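Local coordinates for 5-nitroimidazole antibiotic resistance protein (Bacteroides thetaiotaomicron, PDB 2FG9), which binds flavin-adenine dinucleotide and is probably a flavin-dependent oxidoreductase of the pyridoxamine 5'-phosphate oxidase family, with a putative role in resistance to 5-nitroimidazole antibiotics, at residues 85-90 / 115-120; 75-80 / 156-161; 44-49 / 80-85. All blocks are in the same frame, centred on the assembly; numbering follows the deposited sequence. Where two conformers were deposited one is given.

Each FAD here is held by two subunits, and the three contacts place parts of one chain at two such sites. Contact 1 pairs strands 85-99 and 106-123 of the antiparallel sheet and offers Met115 and Arg117 to one FAD; contact 2 sets helix 75-82, whose Lys76 holds a second FAD, against Trp158 of strand 156-175. The same helix ends in contact 3, where it meets strand 41-46. Leu80 is common to contacts 2 and 3, whose centres lie about 9 Å apart, and its CD2 is 3.5 Å from Val86 CG1 of contact 1. Asn85 joins contact 3 to contact 1, their centres about 12 Å apart.

Contact 1: residues 85-90 / 115-120. With FAD (flavin-adenine dinucleotide), chain C.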
loop_
_atom_site.group_PDB
_atom_site.type_symbol
_atom_site.label_atom_id
_atom_site.label_comp_id
_atom_site.label_asym_id
_atom_site.label_seq_id
_atom_site.Cartn_x
_atom_site.Cartn_y
_atom_site.Cartn_z
ATOM N N ASN A 85 31.178 5.906 24.509
ATOM C CA ASN A 85 30.145 6.891 24.182
ATOM C C ASN A 85 29.606 6.685 22.772
ATOM O O ASN A 85 30.387 6.625 21.812
ATOM C CB ASN A 85 30.700 8.295 24.293
ATOM C CG ASN A 85 30.998 8.659 25.699
ATOM O OD1 ASN A 85 30.089 8.933 26.469
ATOM N ND2 ASN A 85 32.267 8.610 26.069
ATOM N N VAL A 86 28.283 6.575 22.662
ATOM C CA VAL A 86 27.635 6.387 21.380
ATOM C C VAL A 86 26.539 7.420 21.166
ATOM O O VAL A 86 25.914 7.871 22.122
ATOM C CB VAL A 86 27.052 4.979 21.248
ATOM C CG1 VAL A 86 28.180 3.960 21.234
ATOM C CG2 VAL A 86 26.064 4.662 22.391
ATOM N N CYS A 87 26.313 7.784 19.902
ATOM C CA CYS A 87 25.196 8.639 19.527
ATOM C C CYS A 87 24.277 7.794 18.631
ATOM O O CYS A 87 24.666 7.342 17.565
ATOM C CB CYS A 87 25.696 9.909 18.837
ATOM S SG CYS A 87 24.392 11.093 18.468
ATOM N N ILE A 88 23.077 7.513 19.114
ATOM C CA ILE A 88 22.184 6.641 18.413
ATOM C C ILE A 88 21.010 7.444 17.874
ATOM O O ILE A 88 20.254 8.047 18.619
ATOM C CB ILE A 88 21.711 5.504 19.314
ATOM C CG1 ILE A 88 22.918 4.775 19.911
ATOM C CG2 ILE A 88 20.811 4.565 18.504
ATOM C CD1 ILE A 88 22.602 3.612 20.828
ATOM N N THR A 89 20.870 7.421 16.556
ATOM C CA THR A 89 19.947 8.293 15.832
ATOM C C THR A 89 18.901 7.518 15.072
ATOM O O THR A 89 19.151 6.417 14.580
ATOM C CB THR A 89 20.747 9.181 14.891
ATOM O OG1 THR A 89 21.632 9.989 15.675
ATOM C CG2 THR A 89 19.873 10.097 14.110
ATOM N N PHE A 90 17.708 8.093 15.004
ATOM C CA PHE A 90 16.523 7.410 14.448
ATOM C C PHE A 90 15.809 8.388 13.534
ATOM O O PHE A 90 15.762 9.571 13.844
ATOM C CB PHE A 90 15.516 7.005 15.536
ATOM C CG PHE A 90 16.115 6.282 16.706
ATOM C CD1 PHE A 90 16.794 6.974 17.690
ATOM C CD2 PHE A 90 15.951 4.919 16.852
ATOM C CE1 PHE A 90 17.302 6.317 18.781
ATOM C CE2 PHE A 90 16.481 4.266 17.913
ATOM C CZ PHE A 90 17.165 4.955 18.877
HETATM N N MSE A 115 17.517 11.453 18.636
HETATM C CA MSE A 115 18.911 11.227 18.902
HETATM C C MSE A 115 19.080 10.945 20.355
HETATM O O MSE A 115 18.621 11.704 21.169
HETATM C CB MSE A 115 19.709 12.462 18.546
HETATM C CG MSE A 115 21.196 12.250 18.632
HETATM SE SE MSE A 115 22.175 13.892 18.396
HETATM C CE MSE A 115 21.750 14.165 16.470
ATOM N N CYS A 116 19.752 9.845 20.661
ATOM C CA CYS A 116 20.071 9.449 22.024
ATOM C C CYS A 116 21.575 9.354 22.227
ATOM O O CYS A 116 22.256 8.679 21.486
ATOM C CB CYS A 116 19.509 8.067 22.334
ATOM S SG CYS A 116 17.707 7.939 22.294
ATOM N N ARG A 117 22.063 9.969 23.292
ATOM C CA ARG A 117 23.483 9.888 23.665
ATOM C C ARG A 117 23.575 9.145 24.987
ATOM O O ARG A 117 22.810 9.409 25.909
ATOM C CB ARG A 117 24.075 11.268 23.822
ATOM C CG ARG A 117 24.332 12.035 22.481
ATOM C CD ARG A 117 25.373 13.086 22.779
ATOM N NE ARG A 117 25.642 14.157 21.799
ATOM C CZ ARG A 117 24.771 15.104 21.468
ATOM N NH1 ARG A 117 23.529 15.098 21.957
ATOM N NH2 ARG A 117 25.127 16.042 20.605
ATOM N N GLY A 118 24.521 8.225 25.081
ATOM C CA GLY A 118 24.716 7.471 26.319
ATOM C C GLY A 118 25.956 6.652 26.179
ATOM O O GLY A 118 26.675 6.777 25.195
ATOM N N LYS A 119 26.240 5.844 27.195
ATOM C CA LYS A 119 27.413 5.002 27.199
ATOM C C LYS A 119 27.008 3.550 27.129
ATOM O O LYS A 119 26.070 3.153 27.786
ATOM C CB LYS A 119 28.178 5.230 28.470
ATOM C CG LYS A 119 28.884 6.523 28.545
ATOM C CD LYS A 119 29.522 6.630 29.908
ATOM C CE LYS A 119 30.708 7.624 29.942
ATOM N NZ LYS A 119 30.189 8.998 30.125
ATOM N N VAL A 120 27.758 2.764 26.375
ATOM C CA VAL A 120 27.549 1.330 26.258
ATOM C C VAL A 120 28.177 0.413 27.327
ATOM O O VAL A 120 29.383 0.421 27.524
ATOM C CB VAL A 120 28.114 0.853 24.909
ATOM C CG1 VAL A 120 28.023 -0.685 24.790
ATOM C CG2 VAL A 120 27.373 1.496 23.779
HETATM P PA FAD C . 22.618 21.875 16.211
HETATM O O1A FAD C . 24.026 22.441 16.148
HETATM O O2A FAD C . 21.464 22.860 16.249
HETATM O O5B FAD C . 22.542 20.934 17.517
HETATM C C5B FAD C . 21.665 21.224 18.577
HETATM C C4B FAD C . 21.387 19.946 19.368
HETATM O O4B FAD C . 20.062 19.485 19.084
HETATM C C3B FAD C . 22.321 18.758 19.094
HETATM O O3B FAD C . 23.573 18.781 19.761
HETATM C C2B FAD C . 21.415 17.616 19.515
HETATM O O2B FAD C . 21.302 17.462 20.925
HETATM C C1B FAD C . 20.074 18.075 18.936
HETATM N N9A FAD C . 19.926 17.594 17.528
HETATM C C8A FAD C . 20.582 18.034 16.411
HETATM N N7A FAD C . 20.179 17.302 15.357
HETATM C C5A FAD C . 19.239 16.403 15.754
HETATM C C6A FAD C . 18.487 15.414 15.049
HETATM N N6A FAD C . 18.188 15.613 13.751
HETATM N N1A FAD C . 17.618 14.625 15.776
HETATM C C2A FAD C . 17.478 14.816 17.155
HETATM N N3A FAD C . 18.203 15.770 17.852
HETATM C C4A FAD C . 19.080 16.571 17.149
HETATM N N1 FAD C . 19.617 19.278 8.051
HETATM C C2 FAD C . 20.426 19.946 7.142
HETATM O O2 FAD C . 21.096 20.929 7.485
HETATM N N3 FAD C . 20.447 19.522 5.832
HETATM C C4 FAD C . 19.681 18.420 5.432
HETATM O O4 FAD C . 19.980 17.905 4.379
HETATM C C4X FAD C . 18.880 17.749 6.339
HETATM N N5 FAD C . 18.095 16.650 6.009
HETATM C C5X FAD C . 17.302 16.011 7.000
HETATM C C6 FAD C . 16.550 14.916 6.690
HETATM C C7 FAD C . 15.801 14.266 7.652
HETATM C C7M FAD C . 15.700 12.805 7.355
HETATM C C8 FAD C . 15.787 14.734 8.948
HETATM C C8M FAD C . 15.179 14.026 10.095
HETATM C C9 FAD C . 16.521 15.834 9.279
HETATM C C9A FAD C . 17.294 16.455 8.310
HETATM N N10 FAD C . 18.105 17.530 8.613
HETATM C C10 FAD C . 18.875 18.180 7.667
HETATM C "C1'" FAD C . 18.299 17.934 10.015
HETATM C "C2'" FAD C . 19.743 17.698 10.380
HETATM O "O2'" FAD C . 19.728 16.525 11.188
HETATM C "C3'" FAD C . 20.093 19.070 10.992
HETATM O "O3'" FAD C . 21.151 19.796 10.371
HETATM C "C4'" FAD C . 20.323 18.912 12.454
HETATM O "O4'" FAD C . 19.139 18.386 13.068
HETATM C "C5'" FAD C . 20.840 20.290 12.891
HETATM O "O5'" FAD C . 22.232 20.086 12.708
HETATM P P FAD C . 23.354 20.687 13.689
HETATM O O1P FAD C . 23.751 22.037 13.073
HETATM O O2P FAD C . 24.499 19.731 13.910
HETATM O O3P FAD C . 22.429 20.848 14.988
#
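Residues 85-90 and 115-119 run antiparallel with axes 4.6 Å apart, tied by four backbone hydrogen bonds in two reciprocal pairs, Val86 with Gly118 and Ile88 with Cys116. Side chains alternate between the two faces of this hairpin. On the face carrying Cys87, Thr89, Met115 and Arg117, the sulfur of Cys87 rests against the selenomethionine at 115, SG to CG 3.4 Å. Met115 extends from the backbone with CG anti to N (chi1 -173°), then bends at chi3, and the turn lays its methyl CE 3.4 Å from C5A of the FAD adenine. Its SE lies above one face of the Arg117 guanidinium, near the rim. That group meets the adenosine ribose with its edge: NH2 donates to O3B of FAD at 3.3 Å, while the bond from NH1 to O2B is weak. Thr89 turns its hydroxyl to Val54 O of the second subunit, so the same face also meets the subunit boundary. The other face is apolar. Val86 CG1 packs on Val120 CG2 at 3.6 Å, and Cys116 SG approaches Phe90 CE1 at 3.9 Å, obliquely to the ring. Strand pairing thus gives one face to the core and the other to the cofactor, where the methyl of Met115 meets the adenine and one guanidinium nitrogen bonds a ribose hydroxyl, a second doing so weakly, a combination consistent with recognising the adenosine half of FAD.

Contact 2: residues 75-80 / 156-161. With FAD (flavin-adenine dinucleotide), chain B; EDO (1,2-ethanediol), chain D.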
loop_
_atom_site.group_PDB
_atom_site.type_symbol
_atom_site.label_atom_id
_atom_site.label_comp_id
_atom_site.label_asym_id
_atom_site.label_seq_id
_atom_site.Cartn_x
_atom_site.Cartn_y
_atom_site.Cartn_z
ATOM N N GLY A 75 35.034 -5.185 15.092
ATOM C CA GLY A 75 35.297 -3.788 14.714
ATOM C C GLY A 75 34.767 -2.770 15.697
ATOM O O GLY A 75 35.529 -2.091 16.360
ATOM N N LYS A 76 33.445 -2.700 15.792
ATOM C CA LYS A 76 32.745 -1.796 16.712
ATOM C C LYS A 76 33.026 -2.108 18.176
ATOM O O LYS A 76 32.866 -1.239 19.042
ATOM C CB LYS A 76 31.229 -1.835 16.468
ATOM C CG LYS A 76 30.569 -3.230 16.570
ATOM C CD LYS A 76 29.137 -3.170 15.971
ATOM C CE LYS A 76 28.344 -4.435 16.126
ATOM N NZ LYS A 76 29.003 -5.553 15.440
ATOM N N ILE A 77 33.457 -3.333 18.457
ATOM C CA ILE A 77 33.737 -3.750 19.830
ATOM C C ILE A 77 35.056 -3.179 20.295
ATOM O O ILE A 77 35.137 -2.601 21.377
ATOM C CB ILE A 77 33.741 -5.302 19.965
ATOM C CG1 ILE A 77 32.412 -5.891 19.426
ATOM C CG2 ILE A 77 34.077 -5.743 21.401
ATOM C CD1 ILE A 77 31.140 -5.197 19.945
ATOM N N GLU A 78 36.099 -3.351 19.490
ATOM C CA GLU A 78 37.378 -2.712 19.791
ATOM C C GLU A 78 37.200 -1.205 20.046
ATOM O O GLU A 78 37.755 -0.656 20.996
ATOM C CB GLU A 78 38.404 -2.984 18.679
ATOM C CG GLU A 78 39.209 -4.294 18.917
HETATM N N MSE A 79 36.379 -0.550 19.227
HETATM C CA MSE A 79 36.192 0.891 19.357
HETATM C C MSE A 79 35.527 1.195 20.685
HETATM O O MSE A 79 35.957 2.074 21.413
HETATM C CB MSE A 79 35.345 1.455 18.206
HETATM C CG MSE A 79 35.889 1.168 16.848
HETATM SE SE MSE A 79 34.623 1.719 15.501
HETATM C CE MSE A 79 35.652 1.047 13.817
ATOM N N LEU A 80 34.461 0.474 21.004
ATOM C CA LEU A 80 33.722 0.761 22.246
ATOM C C LEU A 80 34.559 0.513 23.485
ATOM O O LEU A 80 34.319 1.113 24.526
ATOM C CB LEU A 80 32.442 -0.052 22.341
ATOM C CG LEU A 80 31.420 0.304 21.265
ATOM C CD1 LEU A 80 30.386 -0.768 21.174
ATOM C CD2 LEU A 80 30.791 1.654 21.580
ATOM N N LYS A 156 26.890 -10.450 22.467
ATOM C CA LYS A 156 27.118 -9.325 23.354
ATOM C C LYS A 156 25.833 -8.574 23.314
ATOM O O LYS A 156 25.305 -8.298 22.245
ATOM C CB LYS A 156 28.274 -8.435 22.910
ATOM C CG LYS A 156 29.593 -8.813 23.586
ATOM C CD LYS A 156 30.670 -7.877 23.164
ATOM C CE LYS A 156 31.911 -7.979 24.055
ATOM N NZ LYS A 156 32.819 -9.008 23.504
ATOM N N VAL A 157 25.333 -8.271 24.501
ATOM C CA VAL A 157 24.142 -7.500 24.637
ATOM C C VAL A 157 24.495 -6.152 25.237
ATOM O O VAL A 157 25.004 -6.076 26.357
ATOM C CB VAL A 157 23.106 -8.216 25.506
ATOM C CG1 VAL A 157 21.803 -7.443 25.458
ATOM C CG2 VAL A 157 22.866 -9.657 24.997
ATOM N N TRP A 158 24.162 -5.101 24.495
ATOM C CA TRP A 158 24.570 -3.742 24.805
ATOM C C TRP A 158 23.464 -3.079 25.553
ATOM O O TRP A 158 22.324 -3.126 25.119
ATOM C CB TRP A 158 24.722 -2.939 23.543
ATOM C CG TRP A 158 25.646 -3.438 22.530
ATOM C CD1 TRP A 158 26.103 -4.711 22.353
ATOM C CD2 TRP A 158 26.185 -2.666 21.471
ATOM N NE1 TRP A 158 26.925 -4.761 21.253
ATOM C CE2 TRP A 158 26.987 -3.516 20.694
ATOM C CE3 TRP A 158 26.075 -1.321 21.105
ATOM C CZ2 TRP A 158 27.676 -3.068 19.573
ATOM C CZ3 TRP A 158 26.767 -0.879 20.001
ATOM C CH2 TRP A 158 27.557 -1.749 19.250
ATOM N N LYS A 159 23.789 -2.468 26.682
ATOM C CA LYS A 159 22.849 -1.640 27.418
ATOM C C LYS A 159 23.365 -0.229 27.355
ATOM O O LYS A 159 24.558 0.033 27.593
ATOM C CB LYS A 159 22.749 -2.092 28.871
ATOM C CG LYS A 159 21.776 -1.306 29.732
ATOM C CD LYS A 159 21.745 -1.924 31.100
ATOM C CE LYS A 159 20.817 -1.156 32.029
ATOM N NZ LYS A 159 20.804 -1.749 33.402
ATOM N N VAL A 160 22.470 0.677 27.006
ATOM C CA VAL A 160 22.826 2.088 26.809
ATOM C C VAL A 160 21.796 2.932 27.519
ATOM O O VAL A 160 20.755 3.288 26.929
ATOM C CB VAL A 160 22.847 2.474 25.321
ATOM C CG1 VAL A 160 23.350 3.902 25.164
ATOM C CG2 VAL A 160 23.709 1.504 24.514
ATOM N N PRO A 161 22.056 3.227 28.800
ATOM C CA PRO A 161 21.168 4.178 29.462
ATOM C C PRO A 161 21.308 5.503 28.745
ATOM O O PRO A 161 22.436 5.916 28.432
ATOM C CB PRO A 161 21.710 4.265 30.891
ATOM C CG PRO A 161 22.610 3.021 31.083
ATOM C CD PRO A 161 23.134 2.737 29.678
HETATM P PA FAD B . 33.226 -5.010 11.128
HETATM O O1A FAD B . 34.144 -4.874 12.330
HETATM O O2A FAD B . 33.121 -6.375 10.473
HETATM O O5B FAD B . 33.722 -3.942 10.028
HETATM C C5B FAD B . 34.191 -4.355 8.768
HETATM C C4B FAD B . 34.054 -3.203 7.773
HETATM O O4B FAD B . 32.969 -3.469 6.878
HETATM C C3B FAD B . 33.783 -1.815 8.372
HETATM O O3B FAD B . 34.914 -1.118 8.872
HETATM C C2B FAD B . 33.119 -1.147 7.182
HETATM O O2B FAD B . 34.030 -0.752 6.162
HETATM C C1B FAD B . 32.227 -2.280 6.668
HETATM N N9A FAD B . 30.899 -2.245 7.353
HETATM C C8A FAD B . 30.606 -2.575 8.649
HETATM N N7A FAD B . 29.296 -2.360 8.863
HETATM C C5A FAD B . 28.707 -1.923 7.719
HETATM C C6A FAD B . 27.362 -1.568 7.396
HETATM N N6A FAD B . 26.348 -2.163 8.051
HETATM N N1A FAD B . 27.101 -1.120 6.117
HETATM C C2A FAD B . 28.132 -1.041 5.174
HETATM N N3A FAD B . 29.443 -1.381 5.474
HETATM C C4A FAD B . 29.730 -1.830 6.746
HETATM N N1 FAD B . 24.535 -5.944 13.564
HETATM C C2 FAD B . 24.576 -6.355 14.889
HETATM O O2 FAD B . 25.612 -6.823 15.381
HETATM N N3 FAD B . 23.431 -6.271 15.649
HETATM C C4 FAD B . 22.251 -5.756 15.096
HETATM O O4 FAD B . 21.393 -5.410 15.876
HETATM C C4X FAD B . 22.211 -5.339 13.777
HETATM N N5 FAD B . 21.075 -4.821 13.167
HETATM C C5X FAD B . 21.115 -4.408 11.808
HETATM C C6 FAD B . 20.012 -3.874 11.209
HETATM C C7 FAD B . 20.049 -3.440 9.898
HETATM C C7M FAD B . 19.116 -2.290 9.689
HETATM C C8 FAD B . 21.207 -3.561 9.163
HETATM C C8M FAD B . 21.424 -2.972 7.824
HETATM C C9 FAD B . 22.319 -4.105 9.735
HETATM C C9A FAD B . 22.277 -4.505 11.061
HETATM N N10 FAD B . 23.396 -4.996 11.703
HETATM C C10 FAD B . 23.381 -5.418 13.020
HETATM C "C1'" FAD B . 24.707 -4.945 11.039
HETATM C "C2'" FAD B . 25.595 -4.005 11.816
HETATM O "O2'" FAD B . 25.649 -2.821 11.027
HETATM C "C3'" FAD B . 26.844 -4.895 11.986
HETATM O "O3'" FAD B . 27.248 -5.180 13.323
HETATM C "C4'" FAD B . 27.963 -4.329 11.184
HETATM O "O4'" FAD B . 27.581 -4.276 9.804
HETATM C "C5'" FAD B . 29.171 -5.187 11.592
HETATM O "O5'" FAD B . 29.643 -4.420 12.687
HETATM P P FAD B . 31.201 -4.211 13.019
HETATM O O1P FAD B . 31.561 -5.332 14.005
HETATM O O2P FAD B . 31.506 -2.817 13.507
HETATM O O3P FAD B . 31.766 -4.481 11.543
HETATM C C1 EDO D . 28.070 -9.961 13.235
HETATM O O1 EDO D . 28.888 -9.022 12.521
HETATM C C2 EDO D . 27.082 -9.226 14.141
HETATM O O2 EDO D . 27.758 -8.297 15.009
#
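Helix 75-82 brings its first turn to a phosphate of FAD and its inner side to the sheet, where Trp158 of strand 156-175 receives it. Leu80 sets CD1 over one face of the indole, 3.9 Å from the centroid of the six-membered ring and 24° off its normal, a CH-pi contact displaced toward the rim. Ile77 adds CD1 near CZ2 of the same ring, and its other branch, CG2, touches the end of Lys156. The polar ends here are held by neighbours at and just beyond the end of strand 65-70: Trp158 NE1 donates to Ser70 OG and Lys156 NZ to Pro72 O. In this flavin-binding fold of the pyridoxamine 5'-phosphate oxidase family, the helix thus packs on the strands while serving the cofactor. Lys76 does both. Its CG lies between the backbone N and the carbonyl carbon (chi1 57°), and the chain then runs extended along the phosphate before bending at chi4. On the way CE passes 3.8 Å from Trp158 CZ2. Beyond it NZ has four acceptors, more than its three N-H groups can serve singly: FAD O3' at 2.8 Å, O1P at 2.9 Å, O5' at 3.0 Å, and O2 of an ethanediol probably from the crystallisation liquor. The backbone N of Lys76 grips the same phosphate through O2P at 3.0 Å, an interaction that the positive N-terminal end of the helix dipole would be expected to strengthen.

Contact 3: residues 44-49 / 80-85; sequences GITDLE and LQRNNN
One water joins the two segments through three hydrogen bonds: it accepts from Thr46 N at 2.8 Å and donates to Asn85 O at 2.6 Å and to Asn83 O. It thus bridges the end of strand 41-46 to the turn that follows helix 75-82. That turn is shaped by Asn83, the first residue to leave helical geometry, whose OD1 takes the backbone N of Asn85 at 2.9 Å and the amide ND2 of Asn85 at 2.8 Å from opposite faces of its plane. The first of these bonds closes an Asx turn, and a second Asx turn on the facing segment has Asp47 OD1 accepting from Glu49 N, as it also does from Asn51 N. Between the segments Arg82 was modelled in two conformations; in one, and so tentatively, a bend at chi3 brings one face of its guanidinium against the carbonyl of Asp47, with O 3.5 Å from CZ, and Leu48 slides past its aliphatic part in the opposite direction. On the buried side Ile45 CG2 meets Leu80 CD2 at 3.8 Å, the two side chains crossing nearly at right angles. Thr46 OG1 and Asn83 ND2 turn to the second subunit, bonding Gly50 O and Asn51 OD1 there.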
loop_
_atom_site.group_PDB
_atom_site.type_symbol
_atom_site.label_atom_id
_atom_site.label_comp_id
_atom_site.label_asym_id
_atom_site.label_seq_id
_atom_site.Cartn_x
_atom_site.Cartn_y
_atom_site.Cartn_z
ATOM N N GLY A 44 26.501 5.742 16.123
ATOM C CA GLY A 44 27.776 6.400 15.945
ATOM C C GLY A 44 28.736 6.032 17.058
ATOM O O GLY A 44 28.394 6.131 18.251
ATOM N N ILE A 45 29.938 5.615 16.649
ATOM C CA ILE A 45 31.022 5.244 17.536
ATOM C C ILE A 45 32.264 5.973 16.989
ATOM O O ILE A 45 32.439 6.075 15.758
ATOM C CB ILE A 45 31.266 3.741 17.429
ATOM C CG1 ILE A 45 29.958 2.974 17.564
ATOM C CG2 ILE A 45 32.234 3.264 18.451
ATOM C CD1 ILE A 45 30.094 1.496 17.285
ATOM N N THR A 46 33.117 6.478 17.875
ATOM C CA THR A 46 34.392 7.030 17.453
ATOM C C THR A 46 35.331 5.880 17.237
ATOM O O THR A 46 35.434 4.998 18.086
ATOM C CB THR A 46 34.954 7.982 18.472
ATOM O OG1 THR A 46 33.981 9.001 18.711
ATOM C CG2 THR A 46 36.240 8.629 17.940
ATOM N N ASP A 47 35.992 5.844 16.085
ATOM C CA ASP A 47 36.878 4.717 15.789
ATOM C C ASP A 47 38.221 4.941 16.441
ATOM O O ASP A 47 38.377 5.910 17.175
ATOM C CB ASP A 47 36.962 4.448 14.278
ATOM C CG ASP A 47 37.757 5.478 13.514
ATOM O OD1 ASP A 47 38.488 6.288 14.102
ATOM O OD2 ASP A 47 37.659 5.444 12.279
ATOM N N LEU A 48 39.176 4.049 16.185
ATOM C CA LEU A 48 40.450 4.022 16.938
ATOM C C LEU A 48 41.399 5.148 16.537
ATOM O O LEU A 48 42.386 5.425 17.234
ATOM C CB LEU A 48 41.160 2.676 16.757
ATOM C CG LEU A 48 40.440 1.444 17.318
ATOM C CD1 LEU A 48 41.326 0.201 17.139
ATOM C CD2 LEU A 48 40.106 1.628 18.811
ATOM N N GLU A 49 41.096 5.769 15.410
ATOM C CA GLU A 49 41.793 6.928 14.914
ATOM C C GLU A 49 41.052 8.219 15.202
ATOM O O GLU A 49 41.476 9.236 14.765
ATOM C CB GLU A 49 41.944 6.796 13.404
ATOM C CG GLU A 49 42.613 5.495 12.962
ATOM C CD GLU A 49 43.273 5.641 11.618
ATOM O OE1 GLU A 49 42.548 5.885 10.643
ATOM O OE2 GLU A 49 44.519 5.562 11.541
ATOM N N LEU A 80 34.461 0.474 21.004
ATOM C CA LEU A 80 33.722 0.761 22.246
ATOM C C LEU A 80 34.559 0.513 23.485
ATOM O O LEU A 80 34.319 1.113 24.526
ATOM C CB LEU A 80 32.442 -0.052 22.341
ATOM C CG LEU A 80 31.420 0.304 21.265
ATOM C CD1 LEU A 80 30.386 -0.768 21.174
ATOM C CD2 LEU A 80 30.791 1.654 21.580
ATOM N N GLN A 81 35.523 -0.385 23.369
ATOM C CA GLN A 81 36.388 -0.669 24.498
ATOM C C GLN A 81 37.327 0.507 24.774
ATOM O O GLN A 81 37.680 0.734 25.908
ATOM C CB GLN A 81 37.095 -2.016 24.304
ATOM C CG GLN A 81 36.034 -3.160 24.312
ATOM C CD GLN A 81 36.620 -4.565 24.124
ATOM O OE1 GLN A 81 37.770 -4.711 23.680
ATOM N NE2 GLN A 81 35.824 -5.606 24.463
ATOM N N ARG A 82 37.662 1.271 23.734
ATOM C CA ARG A 82 38.434 2.501 23.879
ATOM C C ARG A 82 37.565 3.713 24.262
ATOM O O ARG A 82 37.984 4.540 25.063
ATOM C CB ARG A 82 39.173 2.769 22.574
ATOM C CG ARG A 82 40.041 4.027 22.545
ATOM C CD ARG A 82 40.367 4.403 21.111
ATOM N NE ARG A 82 39.990 5.784 20.829
ATOM C CZ ARG A 82 38.751 6.216 20.631
ATOM N NH1 ARG A 82 37.712 5.375 20.679
ATOM N NH2 ARG A 82 38.536 7.493 20.407
ATOM N N ASN A 83 36.377 3.826 23.661
ATOM C CA ASN A 83 35.422 4.917 23.947
ATOM C C ASN A 83 34.026 4.343 23.820
ATOM O O ASN A 83 33.620 4.008 22.733
ATOM C CB ASN A 83 35.579 6.085 22.947
ATOM C CG ASN A 83 34.633 7.280 23.242
ATOM O OD1 ASN A 83 33.687 7.199 24.041
ATOM N ND2 ASN A 83 34.904 8.380 22.602
ATOM N N ASN A 84 33.292 4.246 24.917
ATOM C CA ASN A 84 31.986 3.630 24.876
ATOM C C ASN A 84 30.841 4.642 24.754
ATOM O O ASN A 84 29.667 4.273 24.896
ATOM C CB ASN A 84 31.779 2.654 26.040
ATOM C CG ASN A 84 31.629 3.347 27.389
ATOM O OD1 ASN A 84 32.063 4.452 27.571
ATOM N ND2 ASN A 84 30.991 2.679 28.328
ATOM N N ASN A 85 31.178 5.906 24.509
ATOM C CA ASN A 85 30.145 6.891 24.182
ATOM C C ASN A 85 29.606 6.685 22.772
ATOM O O ASN A 85 30.387 6.625 21.812
ATOM C CB ASN A 85 30.700 8.295 24.293
ATOM C CG ASN A 85 30.998 8.659 25.699
ATOM O OD1 ASN A 85 30.089 8.933 26.469
ATOM N ND2 ASN A 85 32.267 8.610 26.069
HETATM O O HOH W 1 32.648 5.979 20.618
#